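Side-chain contacts in DsbA family protein (Salmonella typhimurium, PDB 7JVE), which works as a trimeric thioredoxin-like enzyme with both thiol oxidase and disulfide isomerase activities: residues Glu120-Ile123 / Arg127-Val130; Ala134-Glu139 / Lys189-Ser194. All blocks are in the same frame, centred on the assembly; numbering follows the deposited sequence.

Overall arrangement
Both contacts use helix 128-145, contact 1 at its start and contact 2 farther along, where the helical insertion of this thioredoxin fold lies. After the N-terminal helices, strand 84-90 and the CxxC helix 95-110, the chain runs through strand 115-120; contact 1 (120-123 with 127-130) then closes a short loop of three intervening residues leading into helix 128-145. Contact 2 closes a much longer loop, whose 49 intervening residues are mostly helical, by bringing helix 182-193 back against that same helix. The loops follow in series, neither nested nor crossed, with centres about 12 Å apart. Contact 1 ties the loop that leaves strand 115-120 to the start of helix 128-145, contact 2 helix to helix.

Contact 1: Glu120-Ile123 / Arg127-Val130; sequences EFPI and RWPV
Pro122 meets Arg127 and Trp128 just beyond the end of strand 115-120, where the chain turns back to start a helix. Its CG sits over one face of the indole, 3.6 Å from the centroid of the five-membered ring and 23° off the ring normal, a CH-pi contact displaced toward the rim on the NE1 side. With CG of Trp128 anti to its carbonyl carbon (chi1 -77°), the indole reaches back over the proline. A water joins the same two residues: it donates to Pro122 O at 3.2 Å and lies in the plane of the indole at its edge, taking a weak bond from Trp128 NE1. Pro122 CB also packs 4.1 Å from Arg127 CB. This is the sheet-to-helix connection of a DsbA-like thioredoxin fold, close to the redox-active disulfide, since the Ile123 side chain also touches Cys94. Ile123 and Arg127 run side by side, CD1 of the isoleucine 3.9 Å from NH1 of the arginine. The extended Arg127 chain carries its guanidinium alongside Ile123 to salt bridges with Asp91 through NH1 and Glu164 through NH2. Asp91 OD2 also accepts the backbone N-H of Ile123, so one carboxylate links the two sides of the turn.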
ATOM      1  N   GLU A 120       2.512 -22.854  16.918  1.00 24.10           N
ATOM      2  CA  GLU A 120       1.874 -23.033  15.618  1.00 20.19           C
ATOM      3  C   GLU A 120       0.401 -22.653  15.701  1.00 21.51           C
ATOM      4  O   GLU A 120      -0.299 -23.091  16.620  1.00 21.22           O
ATOM      5  CB  GLU A 120       2.005 -24.486  15.171  1.00 20.42           C
ATOM      6  CG  GLU A 120       3.414 -24.906  14.861  1.00 22.01           C
ATOM      7  CD  GLU A 120       3.565 -26.405  14.683  1.00 24.52           C
ATOM      8  OE1 GLU A 120       2.764 -26.992  13.942  1.00 22.83           O
ATOM      9  OE2 GLU A 120       4.508 -26.993  15.260  1.00 29.65           O
ATOM     10  N   PHE A 121      -0.072 -21.852  14.739  1.00 20.91           N
ATOM     11  CA  PHE A 121      -1.468 -21.444  14.691  1.00 23.12           C
ATOM     12  C   PHE A 121      -1.858 -21.131  13.250  1.00 23.46           C
ATOM     13  O   PHE A 121      -0.987 -20.938  12.391  1.00 22.22           O
ATOM     14  CB  PHE A 121      -1.734 -20.239  15.621  1.00 20.02           C
ATOM     15  CG  PHE A 121      -1.344 -18.883  15.033  1.00 21.62           C
ATOM     16  CD1 PHE A 121      -0.030 -18.602  14.701  1.00 22.33           C
ATOM     17  CD2 PHE A 121      -2.293 -17.879  14.865  1.00 26.63           C
ATOM     18  CE1 PHE A 121       0.343 -17.342  14.173  1.00 22.13           C
ATOM     19  CE2 PHE A 121      -1.936 -16.623  14.344  1.00 27.78           C
ATOM     20  CZ  PHE A 121      -0.608 -16.358  13.990  1.00 23.29           C
ATOM     21  N   PRO A 122      -3.171 -21.078  12.945  1.00 23.16           N
ATOM     22  CA  PRO A 122      -3.620 -20.821  11.569  1.00 22.04           C
ATOM     23  C   PRO A 122      -4.109 -19.395  11.362  1.00 22.04           C
ATOM     24  O   PRO A 122      -5.019 -18.958  12.076  1.00 23.71           O
ATOM     25  CB  PRO A 122      -4.782 -21.803  11.409  1.00 23.31           C
ATOM     26  CG  PRO A 122      -5.287 -22.017  12.844  1.00 23.67           C
ATOM     27  CD  PRO A 122      -4.307 -21.408  13.815  1.00 20.22           C
ATOM     28  N   ILE A 123      -3.556 -18.681  10.376  1.00 22.98           N
ATOM     29  CA  ILE A 123      -3.957 -17.292  10.150  1.00 25.51           C
ATOM     30  C   ILE A 123      -5.406 -17.219   9.684  1.00 26.79           C
ATOM     31  O   ILE A 123      -6.152 -16.323  10.085  1.00 29.07           O
ATOM     32  CB  ILE A 123      -3.010 -16.619   9.142  1.00 27.44           C
ATOM     33  CG1 ILE A 123      -1.628 -16.444   9.751  1.00 21.78           C
ATOM     34  CG2 ILE A 123      -3.579 -15.273   8.663  1.00 25.78           C
ATOM     35  CD1 ILE A 123      -0.655 -15.824   8.789  1.00 27.45           C
ATOM     36  N   ARG A 127      -7.080 -22.609   6.817  1.00 23.49           N
ATOM     37  CA  ARG A 127      -5.812 -23.274   7.076  1.00 25.10           C
ATOM     38  C   ARG A 127      -5.883 -24.307   8.195  1.00 23.36           C
ATOM     39  O   ARG A 127      -4.931 -25.075   8.358  1.00 22.71           O
ATOM     40  CB  ARG A 127      -4.727 -22.240   7.369  1.00 27.35           C
ATOM     41  CG  ARG A 127      -4.552 -21.307   6.183  1.00 26.94           C
ATOM     42  CD  ARG A 127      -3.322 -20.484   6.284  1.00 26.46           C
ATOM     43  NE  ARG A 127      -3.217 -19.605   5.131  1.00 29.37           N
ATOM     44  CZ  ARG A 127      -2.348 -18.619   5.050  1.00 28.03           C
ATOM     45  NH1 ARG A 127      -1.510 -18.404   6.056  1.00 22.42           N
ATOM     46  NH2 ARG A 127      -2.329 -17.846   3.979  1.00 32.51           N
ATOM     47  N   TRP A 128      -6.983 -24.381   8.938  1.00 24.08           N
ATOM     48  CA  TRP A 128      -7.031 -25.285  10.087  1.00 21.71           C
ATOM     49  C   TRP A 128      -6.668 -26.722   9.742  1.00 21.96           C
ATOM     50  O   TRP A 128      -5.857 -27.312  10.467  1.00 21.66           O
ATOM     51  CB  TRP A 128      -8.413 -25.202  10.739  1.00 22.61           C
ATOM     52  CG  TRP A 128      -8.557 -23.979  11.541  1.00 28.49           C
ATOM     53  CD1 TRP A 128      -8.271 -22.703  11.149  1.00 29.48           C
ATOM     54  CD2 TRP A 128      -9.022 -23.892  12.882  1.00 29.90           C
ATOM     55  NE1 TRP A 128      -8.538 -21.830  12.162  1.00 27.05           N
ATOM     56  CE2 TRP A 128      -8.991 -22.533  13.245  1.00 29.28           C
ATOM     57  CE3 TRP A 128      -9.467 -24.833  13.815  1.00 35.08           C
ATOM     58  CZ2 TRP A 128      -9.387 -22.082  14.508  1.00 31.87           C
ATOM     59  CZ3 TRP A 128      -9.874 -24.383  15.073  1.00 39.67           C
ATOM     60  CH2 TRP A 128      -9.825 -23.018  15.403  1.00 35.83           C
ATOM     61  N   PRO A 129      -7.183 -27.333   8.668  1.00 22.51           N
ATOM     62  CA  PRO A 129      -6.775 -28.728   8.387  1.00 22.63           C
ATOM     63  C   PRO A 129      -5.270 -28.892   8.167  1.00 22.32           C
ATOM     64  O   PRO A 129      -4.660 -29.807   8.741  1.00 21.43           O
ATOM     65  CB  PRO A 129      -7.608 -29.092   7.143  1.00 25.02           C
ATOM     66  CG  PRO A 129      -8.773 -28.114   7.135  1.00 23.33           C
ATOM     67  CD  PRO A 129      -8.199 -26.840   7.714  1.00 22.31           C
ATOM     68  N   VAL A 130      -4.640 -28.009   7.390  1.00 22.45           N
ATOM     69  CA  VAL A 130      -3.201 -28.118   7.141  1.00 22.24           C
ATOM     70  C   VAL A 130      -2.391 -27.726   8.381  1.00 22.51           C
ATOM     71  O   VAL A 130      -1.451 -28.435   8.769  1.00 23.37           O
ATOM     72  CB  VAL A 130      -2.802 -27.285   5.905  1.00 26.32           C
ATOM     73  CG1 VAL A 130      -1.305 -27.181   5.783  1.00 19.82           C
ATOM     74  CG2 VAL A 130      -3.374 -27.939   4.644  1.00 25.13           C
TER
HETATM   75  O   HOH W   1      -8.150 -18.420  12.290  1.00 34.56           O

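Contact 2: Ala134-Glu139 / Lys189-Ser194; sequences AARVGE and KEAQSS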
ATOM      1  N   ALA A 134       0.019 -30.274  10.456  1.00 23.18           N
ATOM      2  CA  ALA A 134       1.441 -30.012  10.636  1.00 20.60           C
ATOM      3  C   ALA A 134       1.796 -29.963  12.113  1.00 20.96           C
ATOM      4  O   ALA A 134       2.887 -30.391  12.501  1.00 19.08           O
ATOM      5  CB  ALA A 134       1.853 -28.709   9.938  1.00 19.54           C
ATOM      6  N   ALA A 135       0.875 -29.478  12.949  1.00 18.97           N
ATOM      7  CA  ALA A 135       1.108 -29.480  14.387  1.00 21.22           C
ATOM      8  C   ALA A 135       1.095 -30.903  14.956  1.00 23.00           C
ATOM      9  O   ALA A 135       1.875 -31.208  15.864  1.00 20.93           O
ATOM     10  CB  ALA A 135       0.084 -28.579  15.085  1.00 16.14           C
ATOM     11  N   ARG A 136       0.233 -31.796  14.434  1.00 22.97           N
ATOM     12  CA  ARG A 136       0.239 -33.191  14.894  1.00 21.81           C
ATOM     13  C   ARG A 136       1.586 -33.855  14.631  1.00 22.81           C
ATOM     14  O   ARG A 136       2.150 -34.510  15.519  1.00 21.47           O
ATOM     15  CB  ARG A 136      -0.857 -34.009  14.214  1.00 20.55           C
ATOM     16  CG  ARG A 136      -2.275 -33.752  14.674  1.00 23.84           C
ATOM     17  CD  ARG A 136      -3.241 -34.738  13.981  1.00 22.10           C
ATOM     18  NE  ARG A 136      -4.621 -34.365  14.260  1.00 21.66           N
ATOM     19  CZ  ARG A 136      -5.217 -34.567  15.432  1.00 21.91           C
ATOM     20  NH1 ARG A 136      -4.550 -35.142  16.427  1.00 24.95           N
ATOM     21  NH2 ARG A 136      -6.459 -34.182  15.623  1.00 22.10           N
ATOM     22  N   VAL A 137       2.101 -33.718  13.400  1.00 22.48           N
ATOM     23  CA  VAL A 137       3.398 -34.302  13.055  1.00 21.27           C
ATOM     24  C   VAL A 137       4.485 -33.715  13.931  1.00 20.67           C
ATOM     25  O   VAL A 137       5.274 -34.444  14.547  1.00 21.83           O
ATOM     26  CB  VAL A 137       3.720 -34.080  11.570  1.00 21.21           C
ATOM     27  CG1 VAL A 137       5.075 -34.727  11.235  1.00 19.52           C
ATOM     28  CG2 VAL A 137       2.604 -34.609  10.689  1.00 19.96           C
ATOM     29  N   GLY A 138       4.529 -32.380  14.014  1.00 21.01           N
ATOM     30  CA  GLY A 138       5.556 -31.730  14.810  1.00 20.00           C
ATOM     31  C   GLY A 138       5.535 -32.178  16.260  1.00 21.64           C
ATOM     32  O   GLY A 138       6.581 -32.399  16.870  1.00 21.04           O
ATOM     33  N   GLU A 139       4.342 -32.343  16.825  1.00 21.88           N
ATOM     34  CA  GLU A 139       4.283 -32.789  18.202  1.00 20.04           C
ATOM     35  C   GLU A 139       4.833 -34.205  18.355  1.00 22.49           C
ATOM     36  O   GLU A 139       5.544 -34.492  19.321  1.00 23.27           O
ATOM     37  CB  GLU A 139       2.865 -32.705  18.712  1.00 20.02           C
ATOM     38  CG  GLU A 139       2.775 -33.169  20.123  1.00 26.37           C
ATOM     39  CD  GLU A 139       1.426 -32.918  20.703  1.00 32.48           C
ATOM     40  OE1 GLU A 139       1.294 -31.895  21.419  1.00 37.57           O
ATOM     41  OE2 GLU A 139       0.508 -33.728  20.420  1.00 33.71           O
ATOM     42  N   LYS A 189      -2.719 -39.945  10.786  1.00 25.71           N
ATOM     43  CA  LYS A 189      -3.762 -39.911   9.768  1.00 27.12           C
ATOM     44  C   LYS A 189      -5.126 -40.190  10.385  1.00 28.87           C
ATOM     45  O   LYS A 189      -6.107 -39.502  10.081  1.00 27.04           O
ATOM     46  CB  LYS A 189      -3.449 -40.922   8.667  1.00 24.38           C
ATOM     47  CG  LYS A 189      -2.262 -40.534   7.807  1.00 25.64           C
ATOM     48  CD  LYS A 189      -2.088 -41.517   6.649  1.00 26.16           C
ATOM     49  CE  LYS A 189      -0.934 -41.071   5.747  1.00 30.26           C
ATOM     50  NZ  LYS A 189      -0.360 -42.176   4.929  1.00 30.16           N
ATOM     51  N   GLU A 190      -5.202 -41.195  11.261  1.00 26.67           N
ATOM     52  CA  GLU A 190      -6.481 -41.550  11.864  1.00 31.78           C
ATOM     53  C   GLU A 190      -7.021 -40.420  12.743  1.00 26.36           C
ATOM     54  O   GLU A 190      -8.224 -40.146  12.739  1.00 28.74           O
ATOM     55  CB  GLU A 190      -6.348 -42.856  12.654  1.00 31.53           C
ATOM     56  CG  GLU A 190      -7.559 -43.134  13.518  1.00 44.07           C
ATOM     57  CD  GLU A 190      -7.778 -44.617  13.789  1.00 65.66           C
ATOM     58  OE1 GLU A 190      -7.622 -45.412  12.831  1.00 71.41           O
ATOM     59  OE2 GLU A 190      -8.135 -44.980  14.939  1.00 65.32           O
ATOM     60  N   ALA A 191      -6.149 -39.734  13.486  1.00 24.51           N
ATOM     61  CA  ALA A 191      -6.602 -38.607  14.298  1.00 23.82           C
ATOM     62  C   ALA A 191      -7.113 -37.467  13.419  1.00 25.25           C
ATOM     63  O   ALA A 191      -8.176 -36.888  13.681  1.00 23.67           O
ATOM     64  CB  ALA A 191      -5.463 -38.124  15.200  1.00 22.10           C
ATOM     65  N   GLN A 192      -6.358 -37.121  12.379  1.00 25.73           N
ATOM     66  CA  GLN A 192      -6.794 -36.063  11.476  1.00 24.56           C
ATOM     67  C   GLN A 192      -8.144 -36.404  10.856  1.00 26.12           C
ATOM     68  O   GLN A 192      -9.060 -35.574  10.837  1.00 24.36           O
ATOM     69  CB  GLN A 192      -5.727 -35.838  10.413  1.00 22.69           C
ATOM     70  CG  GLN A 192      -5.873 -34.586   9.595  1.00 29.53           C
ATOM     71  CD  GLN A 192      -5.664 -33.275  10.377  1.00 25.47           C
ATOM     72  OE1 GLN A 192      -5.488 -33.241  11.607  1.00 24.73           O
ATOM     73  NE2 GLN A 192      -5.731 -32.187   9.650  1.00 27.54           N
ATOM     74  N   SER A 193      -8.310 -37.647  10.411  1.00 25.85           N
ATOM     75  CA  SER A 193      -9.561 -38.044   9.781  1.00 27.06           C
ATOM     76  C   SER A 193     -10.721 -38.089  10.770  1.00 27.39           C
ATOM     77  O   SER A 193     -11.882 -38.054  10.348  1.00 26.15           O
ATOM     78  CB  SER A 193      -9.396 -39.410   9.121  1.00 23.88           C
ATOM     79  OG  SER A 193      -8.478 -39.317   8.048  1.00 29.93           O
ATOM     80  N   SER A 194     -10.434 -38.178  12.068  1.00 24.50           N
ATOM     81  CA  SER A 194     -11.485 -38.248  13.077  1.00 28.09           C
ATOM     82  C   SER A 194     -12.274 -36.957  13.203  1.00 29.42           C
ATOM     83  O   SER A 194     -13.333 -36.961  13.843  1.00 29.29           O
ATOM     84  CB  SER A 194     -10.889 -38.594  14.441  1.00 29.50           C
ATOM     85  OG  SER A 194     -10.147 -37.488  14.946  1.00 27.43           O
TER
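Arg136 reaches from helix 128-145 across to helix 182-193, where Ala191 and Gln192 receive it. The CA atoms of Arg136 and Gln192 are 8.3 Å apart, and the side chains of Arg136, Ala191 and Gln192 make the contact. The close part lies around the guanidinium. Ala191 CB rests against one face, 3.3 Å above the plane and offset toward the rim, with Arg136 NH1 3.4 Å away. Gln192 OE1 lies at the edge, in the guanidinium plane, and accepts from Arg136 NE at 3.0 Å with an N-H...O angle of 155°; the donor also lies in the carbonyl plane of the amide. The two planes are 77° apart, so the groups meet through one N-H...O bond and do not stack. A bend at chi2 (67°) folds the Gln192 side chain round to present OE1, and its NE2 comes near Pro129 O. Arg136 NH2 bonds to the carbonyl of Ala196, and bonds from both NE and NH2 fix the rotation of the guanidinium. The other side is loose: Lys189 points away from helix 128-145 and makes a cation-pi contact with Tyr173, and the exposed side of helix 182-193 takes no part in the contact. The joint thus lies at the surface of the helical domain inserted into the thioredoxin fold, a feature of DsbA-family proteins.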